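Local coordinates for 389aa long hypothetical nucleolar protein (Pyrococcus horikoshii, PDB 5ZVE) that methylates the C5 position of cytosine 72 in several tRNAs, using S-adenosyl-L-methionine as the methyl donor, at residues S231-R234 and L235-M238. Residues are numbered along the deposited sequence; the frame is centred on the assembly and turned at random.
Sequences SKNR and LRKM. With SAH (S-adenosyl-L-homocysteine), chain C.
The N-capped first two turns of helix 232-245 border the S-adenosyl-L-homocysteine pocket. Leu235 N donates to Ser231 O at 3.0 Å, and Arg236 N reaches Lys232 O at 2.7 Å. Lys237 N to Asn233 O and Met238 N to Arg234 O continue the i to i+4 pattern. Ser231 OG, anti to its own N (chi1 -176°), accepts a weak capping bond of 3.5 Å from Arg234 N. Arg234 bends at chi3 (65°) and turns the edge of its guanidinium to the ligand ribose. Arg234 NE donates to SAH O3' at a very short 2.5 Å, and Arg234 NH2 adds a weak bond of 3.0 Å to the same oxygen. Arg234 NH2 also bonds Ala207 O weakly, which probably helps to fix the turn of the guanidinium. With alanine in place of Arg234, SAH O3' would lose these two donors, and the ribose is likely to be held less firmly. On the buried side, Leu235 and Met238 pack on Leu252 of strand 250-254. Over one face of the outward Arg236 guanidinium lies Asn233 OD1, 4.4 Å from Arg236 NH2. Asp229, ending strand 225-229, binds SAH and accepts from Ser231 N. Such an acid at the strand end of a beta-alpha-beta unit is a hallmark of Rossmann-like class I methyltransferases.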
ATOM      1  N   SER A 231      -4.856  -6.234 -15.612  1.00 40.63           N
ATOM      2  CA  SER A 231      -5.335  -4.892 -15.932  1.00 41.44           C
ATOM      3  C   SER A 231      -4.387  -4.182 -16.890  1.00 45.51           C
ATOM      4  O   SER A 231      -3.204  -4.009 -16.593  1.00 41.56           O
ATOM      5  CB  SER A 231      -5.509  -4.074 -14.648  1.00 41.89           C
ATOM      6  OG  SER A 231      -6.052  -2.795 -14.920  1.00 43.86           O
ATOM      7  N   LYS A 232      -4.913  -3.758 -18.034  1.00 47.31           N
ATOM      8  CA  LYS A 232      -4.094  -3.090 -19.039  1.00 49.34           C
ATOM      9  C   LYS A 232      -3.719  -1.680 -18.593  1.00 45.45           C
ATOM     10  O   LYS A 232      -2.616  -1.205 -18.871  1.00 43.39           O
ATOM     11  CB  LYS A 232      -4.819  -3.047 -20.386  1.00 48.52           C
ATOM     12  CG  LYS A 232      -3.962  -2.531 -21.536  1.00 50.47           C
ATOM     13  CD  LYS A 232      -4.720  -2.596 -22.851  1.00 54.40           C
ATOM     14  CE  LYS A 232      -5.047  -4.039 -23.210  1.00 65.66           C
ATOM     15  NZ  LYS A 232      -5.998  -4.154 -24.353  1.00 61.26           N
ATOM     16  N   ASN A 233      -4.643  -1.017 -17.903  1.00 45.57           N
ATOM     17  CA  ASN A 233      -4.404   0.328 -17.394  1.00 45.39           C
ATOM     18  C   ASN A 233      -3.327   0.341 -16.315  1.00 46.72           C
ATOM     19  O   ASN A 233      -2.413   1.167 -16.344  1.00 43.11           O
ATOM     20  CB  ASN A 233      -5.697   0.932 -16.849  1.00 45.84           C
ATOM     21  CG  ASN A 233      -6.747   1.118 -17.925  1.00 58.98           C
ATOM     22  OD1 ASN A 233      -6.435   1.132 -19.117  1.00 56.30           O
ATOM     23  ND2 ASN A 233      -8.000   1.268 -17.511  1.00 68.02           N
ATOM     24  N   ARG A 234      -3.448  -0.570 -15.355  1.00 41.64           N
ATOM     25  CA  ARG A 234      -2.443  -0.701 -14.311  1.00 42.91           C
ATOM     26  C   ARG A 234      -1.101  -1.134 -14.903  1.00 42.15           C
ATOM     27  O   ARG A 234      -0.043  -0.743 -14.409  1.00 36.63           O
ATOM     28  CB  ARG A 234      -2.920  -1.677 -13.228  1.00 33.14           C
ATOM     29  CG  ARG A 234      -4.141  -1.171 -12.469  1.00 31.52           C
ATOM     30  CD  ARG A 234      -4.733  -2.227 -11.553  1.00 34.10           C
ATOM     31  NE  ARG A 234      -3.832  -2.614 -10.469  1.00 30.70           N
ATOM     32  CZ  ARG A 234      -3.580  -1.879  -9.388  1.00 31.12           C
ATOM     33  NH1 ARG A 234      -4.163  -0.699  -9.228  1.00 25.93           N
ATOM     34  NH2 ARG A 234      -2.741  -2.328  -8.461  1.00 30.80           N
ATOM     35  N   LEU A 235      -1.143  -1.931 -15.965  1.00 40.09           N
ATOM     36  CA  LEU A 235       0.072  -2.260 -16.703  1.00 39.53           C
ATOM     37  C   LEU A 235       0.628  -1.036 -17.427  1.00 36.74           C
ATOM     38  O   LEU A 235       1.838  -0.871 -17.541  1.00 39.94           O
ATOM     39  CB  LEU A 235      -0.188  -3.388 -17.700  1.00 36.29           C
ATOM     40  CG  LEU A 235      -0.185  -4.791 -17.097  1.00 37.83           C
ATOM     41  CD1 LEU A 235      -0.507  -5.821 -18.160  1.00 35.69           C
ATOM     42  CD2 LEU A 235       1.159  -5.077 -16.461  1.00 38.81           C
ATOM     43  N   ARG A 236      -0.263  -0.191 -17.930  1.00 42.44           N
ATOM     44  CA  ARG A 236       0.143   1.061 -18.561  1.00 42.19           C
ATOM     45  C   ARG A 236       0.864   1.968 -17.562  1.00 43.11           C
ATOM     46  O   ARG A 236       1.870   2.597 -17.893  1.00 40.73           O
ATOM     47  CB  ARG A 236      -1.071   1.781 -19.151  1.00 41.47           C
ATOM     48  CG  ARG A 236      -0.747   3.084 -19.858  1.00 53.72           C
ATOM     49  CD  ARG A 236      -1.975   3.634 -20.559  1.00 53.62           C
ATOM     50  NE  ARG A 236      -2.649   2.597 -21.334  1.00 60.34           N
ATOM     51  CZ  ARG A 236      -3.673   2.816 -22.154  1.00 67.58           C
ATOM     52  NH1 ARG A 236      -4.148   4.044 -22.315  1.00 74.61           N
ATOM     53  NH2 ARG A 236      -4.218   1.806 -22.818  1.00 62.26           N
ATOM     54  N   LYS A 237       0.334   2.047 -16.345  1.00 41.40           N
ATOM     55  CA  LYS A 237       0.991   2.792 -15.282  1.00 35.70           C
ATOM     56  C   LYS A 237       2.334   2.157 -14.943  1.00 38.29           C
ATOM     57  O   LYS A 237       3.307   2.854 -14.639  1.00 37.58           O
ATOM     58  CB  LYS A 237       0.106   2.863 -14.037  1.00 37.85           C
ATOM     59  CG  LYS A 237       0.699   3.710 -12.919  1.00 41.63           C
ATOM     60  CD  LYS A 237       0.935   5.135 -13.393  1.00 38.40           C
ATOM     61  CE  LYS A 237       1.519   6.003 -12.293  1.00 48.03           C
ATOM     62  NZ  LYS A 237       1.727   7.407 -12.747  1.00 51.03           N
ATOM     63  N   MET A 238       2.384   0.831 -15.004  1.00 35.36           N
ATOM     64  CA  MET A 238       3.607   0.103 -14.696  1.00 33.13           C
ATOM     65  C   MET A 238       4.696   0.385 -15.726  1.00 35.71           C
ATOM     66  O   MET A 238       5.876   0.477 -15.381  1.00 35.12           O
ATOM     67  CB  MET A 238       3.329  -1.399 -14.611  1.00 30.86           C
ATOM     68  CG  MET A 238       4.555  -2.239 -14.340  1.00 31.52           C
ATOM     69  SD  MET A 238       4.157  -3.839 -13.614  1.00 32.24           S
ATOM     70  CE  MET A 238       5.796  -4.486 -13.350  1.00 29.97           C
TER
HETATM   71  N   SAH C 401       2.326  -6.160  -6.404  1.00 21.31           N
HETATM   72  CA  SAH C 401       1.889  -4.842  -6.849  1.00 24.17           C
HETATM   73  CB  SAH C 401       0.447  -4.561  -6.423  1.00 27.48           C
HETATM   74  CG  SAH C 401      -0.522  -5.743  -6.506  1.00 25.94           C
HETATM   75  SD  SAH C 401      -2.236  -5.177  -6.381  1.00 29.95           S
HETATM   76  C   SAH C 401       2.825  -3.718  -6.396  1.00 27.90           C
HETATM   77  O   SAH C 401       3.682  -3.904  -5.531  1.00 27.05           O
HETATM   78  OXT SAH C 401       2.751  -2.593  -6.888  1.00 25.63           O
HETATM   79  C5' SAH C 401      -2.922  -6.721  -7.048  1.00 28.39           C
HETATM   80  C4' SAH C 401      -2.942  -6.794  -8.573  1.00 31.48           C
HETATM   81  O4' SAH C 401      -3.468  -8.038  -8.987  1.00 32.68           O
HETATM   82  C3' SAH C 401      -3.800  -5.730  -9.247  1.00 33.52           C
HETATM   83  O3' SAH C 401      -2.971  -4.896 -10.022  1.00 28.40           O
HETATM   84  C2' SAH C 401      -4.729  -6.483 -10.180  1.00 28.73           C
HETATM   85  O2' SAH C 401      -4.704  -5.908 -11.463  1.00 32.63           O
HETATM   86  C1' SAH C 401      -4.113  -7.865 -10.232  1.00 31.02           C
HETATM   87  N9  SAH C 401      -5.080  -8.951 -10.503  1.00 32.92           N
HETATM   88  C8  SAH C 401      -6.337  -9.130  -9.983  1.00 35.45           C
HETATM   89  N7  SAH C 401      -6.861 -10.266 -10.504  1.00 31.85           N
HETATM   90  C5  SAH C 401      -5.959 -10.812 -11.349  1.00 34.29           C
HETATM   91  C6  SAH C 401      -5.976 -11.956 -12.140  1.00 37.60           C
HETATM   92  N6  SAH C 401      -7.037 -12.760 -12.156  1.00 35.16           N
HETATM   93  N1  SAH C 401      -4.875 -12.258 -12.913  1.00 40.64           N
HETATM   94  C2  SAH C 401      -3.769 -11.430 -12.902  1.00 39.85           C
HETATM   95  N3  SAH C 401      -3.760 -10.296 -12.118  1.00 37.18           N
HETATM   96  C4  SAH C 401      -4.838  -9.994 -11.354  1.00 32.14           C